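PDB 3IGH: amidohydrolase 3 domain-containing protein from Pyrococcus horikoshii, which probably hydrolyses carbon-nitrogen bonds other than peptide bonds, as a metal-dependent member of the amidohydrolase family whose substrate is not established. Local coordinates for residues Y58-F63 against S442-S447; D435-L440 against D473-K478. One frame throughout, in Å; residues are numbered along the deposited sequence.

Interaction 1: residues Y58-F63 against S442-S447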
# COMPACT_ATOMS: atom_id res chain seq x y z
N TYR A 58 -1.48 26.94 -22.72
CA TYR A 58 -0.20 26.67 -22.05
C TYR A 58 -0.37 25.55 -21.02
O TYR A 58 -1.43 25.41 -20.40
CB TYR A 58 0.37 27.94 -21.41
CG TYR A 58 0.75 29.00 -22.41
CD1 TYR A 58 2.08 29.22 -22.75
CD2 TYR A 58 -0.23 29.79 -23.03
CE1 TYR A 58 2.44 30.20 -23.69
CE2 TYR A 58 0.11 30.77 -23.96
CZ TYR A 58 1.45 30.97 -24.29
OH TYR A 58 1.78 31.94 -25.21
N VAL A 59 0.67 24.74 -20.87
CA VAL A 59 0.64 23.59 -19.96
C VAL A 59 1.87 23.64 -19.06
O VAL A 59 2.98 23.87 -19.54
CB VAL A 59 0.56 22.23 -20.74
CG1 VAL A 59 0.62 21.02 -19.79
CG2 VAL A 59 -0.71 22.14 -21.57
N MET A 60 1.66 23.46 -17.75
CA MET A 60 2.78 23.39 -16.80
C MET A 60 2.57 22.20 -15.86
O MET A 60 1.44 21.73 -15.73
CB MET A 60 2.96 24.72 -16.03
CG MET A 60 1.82 25.12 -15.08
SD MET A 60 2.14 26.58 -14.03
CE MET A 60 2.99 25.82 -12.63
N PRO A 61 3.65 21.70 -15.22
CA PRO A 61 3.43 20.71 -14.17
C PRO A 61 2.51 21.28 -13.09
O PRO A 61 2.55 22.47 -12.79
CB PRO A 61 4.82 20.47 -13.60
CG PRO A 61 5.75 20.81 -14.71
CD PRO A 61 5.10 21.95 -15.43
N ALA A 62 1.65 20.43 -12.54
CA ALA A 62 0.71 20.89 -11.53
C ALA A 62 1.45 21.27 -10.24
O ALA A 62 2.59 20.87 -10.03
CB ALA A 62 -0.35 19.82 -11.27
N PHE A 63 0.81 22.10 -9.41
CA PHE A 63 1.40 22.47 -8.14
C PHE A 63 1.45 21.25 -7.20
O PHE A 63 0.60 20.35 -7.27
CB PHE A 63 0.65 23.63 -7.49
CG PHE A 63 0.85 24.95 -8.21
CD1 PHE A 63 2.00 25.72 -8.00
CD2 PHE A 63 -0.11 25.42 -9.10
CE1 PHE A 63 2.18 26.94 -8.66
CE2 PHE A 63 0.06 26.65 -9.76
CZ PHE A 63 1.21 27.40 -9.55
N SER A 442 10.18 25.52 -7.43
CA SER A 442 10.08 25.12 -6.02
C SER A 442 8.72 24.54 -5.68
O SER A 442 8.62 23.62 -4.87
CB SER A 442 10.41 26.30 -5.10
OG SER A 442 11.75 26.72 -5.27
N TYR A 443 7.68 25.06 -6.34
CA TYR A 443 6.31 24.65 -6.11
C TYR A 443 5.88 23.44 -6.95
O TYR A 443 4.73 23.00 -6.89
CB TYR A 443 5.39 25.83 -6.41
CG TYR A 443 4.27 26.06 -5.43
CD1 TYR A 443 3.79 27.35 -5.20
CD2 TYR A 443 3.68 25.01 -4.72
CE1 TYR A 443 2.76 27.59 -4.31
CE2 TYR A 443 2.64 25.24 -3.82
CZ TYR A 443 2.18 26.54 -3.62
OH TYR A 443 1.15 26.80 -2.73
N THR A 444 6.79 22.90 -7.75
CA THR A 444 6.48 21.72 -8.55
C THR A 444 7.51 20.63 -8.28
O THR A 444 7.31 19.77 -7.41
CB THR A 444 6.35 22.06 -10.07
OG1 THR A 444 7.55 22.70 -10.52
CG2 THR A 444 5.16 22.99 -10.34
N TYR A 445 8.64 20.67 -9.00
CA TYR A 445 9.69 19.68 -8.82
C TYR A 445 10.36 19.77 -7.45
O TYR A 445 10.70 18.74 -6.86
CB TYR A 445 10.73 19.79 -9.94
CG TYR A 445 11.80 18.72 -9.95
CD1 TYR A 445 11.51 17.40 -10.30
CD2 TYR A 445 13.13 19.04 -9.64
CE1 TYR A 445 12.51 16.43 -10.33
CE2 TYR A 445 14.13 18.08 -9.67
CZ TYR A 445 13.82 16.78 -10.01
OH TYR A 445 14.82 15.84 -10.03
N GLY A 446 10.52 20.99 -6.93
CA GLY A 446 11.14 21.21 -5.62
C GLY A 446 10.35 20.51 -4.53
O GLY A 446 10.90 19.71 -3.78
N SER A 447 9.04 20.76 -4.51
CA SER A 447 8.12 20.10 -3.57
C SER A 447 8.08 18.58 -3.69
O SER A 447 8.03 17.86 -2.68
CB SER A 447 6.73 20.67 -3.74
OG SER A 447 6.58 21.89 -3.05
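Phe63 presents the edge of its ring to one face of Tyr443, with CD1 of Phe63 3.4 Å from CG of Tyr443, toward the rim of that face. The planes stand at 72° and the centroids are 4.9 Å apart, a T-shaped pair in which Phe63 supplies the C-H edge. Over one face of the Phe63 ring lies the methyl CE of Met60, and a second edge-to-face partner is Trp409. CG of Phe63 is anti to its own carbonyl carbon (chi1 -70°), which sets one face of the ring against the Met60 methyl and its CD1 edge against Tyr443.

Thr444, next along the helix, works in two directions. Its OG1 bonds back to Leu440 O, while the methyl CG2 faces the strand, 3.3 Å from Ala62 O and 3.6 Å from Pro61 O. A beta-branched residue with one polar and one apolar arm suits this place. The helix has a wider pi-type turn and a kink here, and Tyr443 O receives a CA-H...O contact from Phe63 CA at 3.6 Å.

Strand 58-68 leads into the barrel expected of an amidohydrolase, with helix 436-450 packed against it. No conventional hydrogen bond crosses: one ring edge on a ring face, the Thr444 methyl and a weak C-H donor join the segments. The contact thus rests on shape and apolar burial, and Pro61 O, without a hydrogen-bond partner, meets that methyl.

Interaction 2: residues D435-L440 against D473-K478. With SO4 (sulfate ion), chain N.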
# COMPACT_ATOMS: atom_id res chain seq x y z
N ASP A 435 12.81 34.91 -8.41
CA ASP A 435 12.11 35.18 -9.66
C ASP A 435 11.02 34.13 -9.87
O ASP A 435 11.01 33.09 -9.19
CB ASP A 435 13.08 35.30 -10.85
CG ASP A 435 13.95 34.07 -11.05
OD1 ASP A 435 13.47 32.92 -10.86
OD2 ASP A 435 15.13 34.25 -11.42
N ILE A 436 10.10 34.40 -10.80
CA ILE A 436 8.95 33.52 -11.01
C ILE A 436 9.33 32.08 -11.41
O ILE A 436 8.71 31.14 -10.93
CB ILE A 436 7.89 34.16 -11.96
CG1 ILE A 436 6.58 33.37 -11.90
CG2 ILE A 436 8.44 34.33 -13.40
CD1 ILE A 436 5.35 34.22 -12.09
N LYS A 437 10.36 31.92 -12.24
CA LYS A 437 10.85 30.60 -12.65
C LYS A 437 11.28 29.73 -11.47
O LYS A 437 10.95 28.55 -11.42
CB LYS A 437 12.04 30.71 -13.60
CG LYS A 437 11.72 30.71 -15.08
CD LYS A 437 12.78 29.89 -15.84
CE LYS A 437 14.20 30.16 -15.35
NZ LYS A 437 15.00 28.91 -15.19
N ASP A 438 12.06 30.31 -10.55
CA ASP A 438 12.51 29.60 -9.36
C ASP A 438 11.37 29.31 -8.39
O ASP A 438 11.40 28.29 -7.69
CB ASP A 438 13.61 30.38 -8.64
CG ASP A 438 14.93 30.39 -9.39
OD1 ASP A 438 15.07 29.65 -10.39
OD2 ASP A 438 15.83 31.15 -8.99
N ALA A 439 10.39 30.21 -8.32
CA ALA A 439 9.20 29.98 -7.50
C ALA A 439 8.36 28.82 -8.03
O ALA A 439 7.93 27.96 -7.25
CB ALA A 439 8.36 31.27 -7.39
N LEU A 440 8.15 28.78 -9.35
CA LEU A 440 7.38 27.69 -9.96
C LEU A 440 8.11 26.35 -9.88
O LEU A 440 7.48 25.32 -9.65
CB LEU A 440 6.97 28.02 -11.41
CG LEU A 440 6.04 29.24 -11.53
CD1 LEU A 440 5.65 29.49 -12.98
CD2 LEU A 440 4.78 29.13 -10.64
N ASP A 473 0.86 32.27 -20.69
CA ASP A 473 2.21 31.91 -20.24
C ASP A 473 2.35 32.29 -18.76
O ASP A 473 2.37 33.48 -18.44
CB ASP A 473 3.22 32.68 -21.10
CG ASP A 473 4.68 32.40 -20.76
OD1 ASP A 473 5.55 32.96 -21.46
OD2 ASP A 473 4.99 31.63 -19.82
N PRO A 474 2.48 31.27 -17.87
CA PRO A 474 2.49 31.51 -16.41
C PRO A 474 3.66 32.38 -15.94
O PRO A 474 3.56 33.01 -14.89
CB PRO A 474 2.63 30.10 -15.82
CG PRO A 474 3.23 29.28 -16.92
CD PRO A 474 2.64 29.84 -18.18
N LEU A 475 4.73 32.42 -16.73
CA LEU A 475 5.91 33.22 -16.42
C LEU A 475 5.71 34.73 -16.65
O LEU A 475 6.54 35.54 -16.26
CB LEU A 475 7.10 32.73 -17.25
CG LEU A 475 7.52 31.27 -17.08
CD1 LEU A 475 8.70 30.97 -17.99
CD2 LEU A 475 7.88 30.98 -15.63
N VAL A 476 4.58 35.08 -17.26
CA VAL A 476 4.39 36.39 -17.85
C VAL A 476 3.10 37.06 -17.33
O VAL A 476 2.84 38.24 -17.59
CB VAL A 476 4.49 36.25 -19.41
CG1 VAL A 476 3.29 36.80 -20.17
CG2 VAL A 476 5.83 36.78 -19.91
N VAL A 477 2.33 36.30 -16.55
CA VAL A 477 1.08 36.79 -15.97
C VAL A 477 1.33 37.28 -14.54
O VAL A 477 2.12 36.66 -13.80
CB VAL A 477 -0.00 35.67 -15.96
CG1 VAL A 477 -1.35 36.18 -15.45
CG2 VAL A 477 -0.18 35.13 -17.34
N LYS A 478 0.70 38.39 -14.18
CA LYS A 478 0.65 38.84 -12.78
C LYS A 478 -0.00 37.75 -11.94
O LYS A 478 -1.04 37.19 -12.32
CB LYS A 478 -0.16 40.14 -12.65
CG LYS A 478 0.35 41.33 -13.45
CD LYS A 478 -0.55 42.53 -13.22
CE LYS A 478 -0.46 43.55 -14.35
NZ LYS A 478 0.82 44.30 -14.34
S SO4 N . 17.78 27.84 -17.97
O1 SO4 N . 18.43 28.88 -18.76
O2 SO4 N . 16.63 28.43 -17.29
O3 SO4 N . 17.33 26.78 -18.85
O4 SO4 N . 18.72 27.31 -16.99
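Leu475 brings its CD2 methyl against the start of the helix, 3.8 Å from Leu440 CD1 and 3.9 Å from Lys437 CG, the aliphatic root of the lysine. Ile436 and Leu440, one turn apart, face the loop together: CG2 of Ile436 reaches Leu475 O at 3.6 Å, and its CD1 meets Pro474 O at 3.5 Å. CG1 of Ile436 is anti to the backbone N (chi1 -167°), which carries CD1 toward the loop backbone. CD1 of Leu440 also touches Pro474 CB, the two side chains crossing at about a right angle. Short branched chains suit the place because they set several methyls close against Pro474 and Leu475 without offering a polar group.

The loop follows strand 467-470, which runs antiparallel to strand 58-68, and here it packs against the start of helix 436-450.

Hydrogen bonds shape each segment from within. Asp435 is the N-cap: its OD1 accepts from Asp438 N at 3.0 Å, nearly straight on. On the loop side Asp473 makes an Asx turn, OD2 accepting from Leu475 N at 3.2 Å, the donor lying 53° out of the carboxylate plane.

The charged group of the contact is Lys437, whose bent chain carries its amine off to a sulfate, probably from the crystallisation liquor. NZ gives a hydrogen bond to the sulfate O2 at 2.7 Å, and others to Phe15 O and Asn16 OD1. Cut back to an alanine, this position is likely to leave the sulfate and these two oxygens without their cationic donor and Leu475 CD2 without the methylene beside it.

How the interactions relate
From the N terminus, strand 58-68 comes first, and 378 residues, including most of the barrel expected of the family, intervene before interaction 1 closes the loop from 58-63 on 442-447. Just ahead of that point lie residues 435-440, the N-cap and first residues of helix 436-450, which interaction 2 joins to 473-478 across only 32 residues. The segments alternate along the chain, so the two closures cross. Helix 436-450 is shared, its opening residues serving interaction 2 and the following turns interaction 1. The contacts also meet directly: Phe63 CE1 lies 3.9 Å from Leu440 CD2, and Met60 SD 4.0 Å from Pro474 CB. Together they bring strand, helix and the loop near the C terminus into one packed region.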